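Local coordinates for electron transfer flavoprotein, alpha subunit (Thermotoga maritima, PDB 7KOE), which probably carries electrons between redox partners as the alpha subunit of an FAD-binding electron transfer flavoprotein, at residues T75-L80 and F191-I197. Numbering follows the deposited sequence.
Sequences TYVNYL and FDKLIEI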
loop_
_atom_site.group_PDB
_atom_site.type_symbol
_atom_site.label_atom_id
_atom_site.label_comp_id
_atom_site.label_asym_id
_atom_site.label_seq_id
_atom_site.Cartn_x
_atom_site.Cartn_y
_atom_site.Cartn_z
ATOM N N THR B 75 -19.321 45.463 -44.126
ATOM C CA THR B 75 -18.640 45.778 -42.885
ATOM C C THR B 75 -19.056 44.779 -41.809
ATOM O O THR B 75 -20.101 44.130 -41.895
ATOM C CB THR B 75 -18.947 47.212 -42.445
ATOM O OG1 THR B 75 -18.135 47.557 -41.317
ATOM C CG2 THR B 75 -20.420 47.378 -42.082
ATOM N N TYR B 76 -18.209 44.632 -40.798
ATOM C CA TYR B 76 -18.499 43.715 -39.704
ATOM C C TYR B 76 -19.166 44.484 -38.574
ATOM O O TYR B 76 -18.525 45.298 -37.903
ATOM C CB TYR B 76 -17.239 43.019 -39.202
ATOM C CG TYR B 76 -17.513 42.211 -37.958
ATOM C CD1 TYR B 76 -18.302 41.073 -38.014
ATOM C CD2 TYR B 76 -17.002 42.596 -36.723
ATOM C CE1 TYR B 76 -18.567 40.334 -36.883
ATOM C CE2 TYR B 76 -17.266 41.861 -35.584
ATOM C CZ TYR B 76 -18.049 40.733 -35.674
ATOM O OH TYR B 76 -18.314 39.991 -34.550
ATOM N N VAL B 77 -20.454 44.232 -38.373
ATOM C CA VAL B 77 -21.169 44.661 -37.182
ATOM C C VAL B 77 -21.832 43.414 -36.624
ATOM O O VAL B 77 -22.699 42.822 -37.279
ATOM C CB VAL B 77 -22.203 45.757 -37.470
ATOM C CG1 VAL B 77 -23.088 45.973 -36.259
ATOM C CG2 VAL B 77 -21.508 47.051 -37.841
ATOM N N ASN B 78 -21.414 43.002 -35.425
ATOM C CA ASN B 78 -21.937 41.796 -34.797
ATOM C C ASN B 78 -23.404 41.928 -34.418
ATOM O O ASN B 78 -24.087 40.912 -34.261
ATOM C CB ASN B 78 -21.120 41.476 -33.554
ATOM C CG ASN B 78 -20.998 42.666 -32.629
ATOM O OD1 ASN B 78 -20.118 43.506 -32.799
ATOM N ND2 ASN B 78 -21.894 42.755 -31.656
ATOM N N TYR B 79 -23.887 43.155 -34.248
ATOM C CA TYR B 79 -25.305 43.378 -34.003
ATOM C C TYR B 79 -26.138 43.015 -35.226
ATOM O O TYR B 79 -27.248 42.488 -35.095
ATOM C CB TYR B 79 -25.515 44.836 -33.605
ATOM C CG TYR B 79 -26.947 45.277 -33.543
ATOM C CD1 TYR B 79 -27.867 44.610 -32.743
ATOM C CD2 TYR B 79 -27.379 46.380 -34.267
ATOM C CE1 TYR B 79 -29.183 45.018 -32.680
ATOM C CE2 TYR B 79 -28.691 46.798 -34.208
ATOM C CZ TYR B 79 -29.589 46.115 -33.411
ATOM O OH TYR B 79 -30.900 46.522 -33.346
ATOM N N LEU B 80 -25.609 43.271 -36.423
ATOM C CA LEU B 80 -26.338 42.973 -37.649
ATOM C C LEU B 80 -26.157 41.530 -38.090
ATOM O O LEU B 80 -27.090 40.938 -38.642
ATOM C CB LEU B 80 -25.887 43.911 -38.765
ATOM C CG LEU B 80 -26.105 45.397 -38.503
ATOM C CD1 LEU B 80 -25.433 46.226 -39.579
ATOM C CD2 LEU B 80 -27.588 45.703 -38.432
ATOM N N PHE B 191 -33.843 49.130 -37.532
ATOM C CA PHE B 191 -32.840 48.265 -36.930
ATOM C C PHE B 191 -32.188 48.827 -35.674
ATOM O O PHE B 191 -31.539 48.055 -34.959
ATOM C CB PHE B 191 -31.764 47.897 -37.969
ATOM C CG PHE B 191 -31.000 49.074 -38.526
ATOM C CD1 PHE B 191 -31.491 49.797 -39.607
ATOM C CD2 PHE B 191 -29.759 49.415 -38.013
ATOM C CE1 PHE B 191 -30.783 50.867 -40.128
ATOM C CE2 PHE B 191 -29.046 50.479 -38.538
ATOM C CZ PHE B 191 -29.558 51.206 -39.592
ATOM N N ASP B 192 -32.349 50.125 -35.387
ATOM C CA ASP B 192 -31.947 50.769 -34.125
ATOM C C ASP B 192 -30.444 50.617 -33.856
ATOM O O ASP B 192 -30.014 49.867 -32.980
ATOM C CB ASP B 192 -32.774 50.236 -32.948
ATOM C CG ASP B 192 -34.233 50.639 -33.031
ATOM O OD1 ASP B 192 -34.562 51.521 -33.852
ATOM O OD2 ASP B 192 -35.052 50.071 -32.278
ATOM N N LYS B 193 -29.663 51.325 -34.679
ATOM C CA LYS B 193 -28.205 51.223 -34.728
ATOM C C LYS B 193 -27.512 51.488 -33.396
ATOM O O LYS B 193 -27.521 52.613 -32.890
ATOM C CB LYS B 193 -27.649 52.192 -35.771
ATOM C CG LYS B 193 -26.184 51.978 -36.088
ATOM C CD LYS B 193 -25.759 52.796 -37.293
ATOM C CE LYS B 193 -24.287 52.591 -37.599
ATOM N NZ LYS B 193 -23.995 51.191 -38.015
ATOM N N LEU B 194 -26.908 50.445 -32.831
ATOM C CA LEU B 194 -26.141 50.556 -31.597
ATOM C C LEU B 194 -24.658 50.755 -31.893
ATOM O O LEU B 194 -24.060 51.751 -31.479
ATOM C CB LEU B 194 -26.355 49.306 -30.740
ATOM C CG LEU B 194 -27.776 48.749 -30.674
ATOM C CD1 LEU B 194 -27.760 47.304 -30.217
ATOM C CD2 LEU B 194 -28.639 49.589 -29.751
ATOM N N ILE B 195 -24.063 49.818 -32.619
ATOM C CA ILE B 195 -22.642 49.849 -32.940
ATOM C C ILE B 195 -22.446 50.698 -34.188
ATOM O O ILE B 195 -23.024 50.410 -35.240
ATOM C CB ILE B 195 -22.103 48.427 -33.145
ATOM C CG1 ILE B 195 -22.136 47.663 -31.825
ATOM C CG2 ILE B 195 -20.709 48.447 -33.741
ATOM C CD1 ILE B 195 -21.804 46.211 -31.956
ATOM N N GLU B 196 -21.635 51.747 -34.074
ATOM C CA GLU B 196 -21.350 52.641 -35.189
ATOM C C GLU B 196 -19.846 52.799 -35.323
ATOM O O GLU B 196 -19.218 53.479 -34.506
ATOM C CB GLU B 196 -22.013 54.004 -34.985
ATOM C CG GLU B 196 -21.706 55.002 -36.078
ATOM C CD GLU B 196 -21.958 56.428 -35.644
ATOM O OE1 GLU B 196 -23.029 56.692 -35.060
ATOM O OE2 GLU B 196 -21.086 57.287 -35.889
ATOM N N ILE B 197 -19.273 52.191 -36.354
ATOM C CA ILE B 197 -17.827 52.190 -36.541
ATOM C C ILE B 197 -17.396 53.544 -37.090
ATOM O O ILE B 197 -17.908 54.001 -38.116
ATOM C CB ILE B 197 -17.397 51.053 -37.476
ATOM C CG1 ILE B 197 -17.903 49.714 -36.940
ATOM C CG2 ILE B 197 -15.889 51.039 -37.642
ATOM C CD1 ILE B 197 -17.538 48.531 -37.800
#
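The hydroxyl of Tyr79 has two polar partners: it points at the backbone oxygen of Phe191, which sits at the edge of the ring and in its plane but is modelled too close for the length to be trusted, and Lys83 one turn further along the helix adds a weak hydrogen bond. With CG anti to the backbone N (chi1 170°), the ring reaches out to the loop at 191-194. There Leu194 crosses it at about a right angle, setting CD1 almost over the ring centre in a CH-pi contact, 3.7 Å from the centroid and 13° off the normal. Beyond the ring the packing is largely apolar. Leu80 CD2 lies against the Phe191 ring, and Val77, at the N-cap position of the helix, slides past Ile195, its CG1 4.1 Å from Ile195 CB, while the CD1 tip of Ile195 lies against the Asn78 amide. Val77 CG2 meets Ile197 CD1 at 4.2 Å. Lys193 starts away from 75-80 and folds back along its own segment, so that NZ donates to Ile195 O at 3.0 Å, in the carbonyl plane. The start of helix 78-84 thus packs on the segment leading into strand 196-197, beside helix 103-113, which Tyr76 and Asn78 touch. Strand 196-197 pairs antiparallel with a strand of the neighbouring electron transfer flavoprotein chain, whose Arg176 hydrogen-bonds Asn78 OD1, so this end of the contact borders the subunit interface.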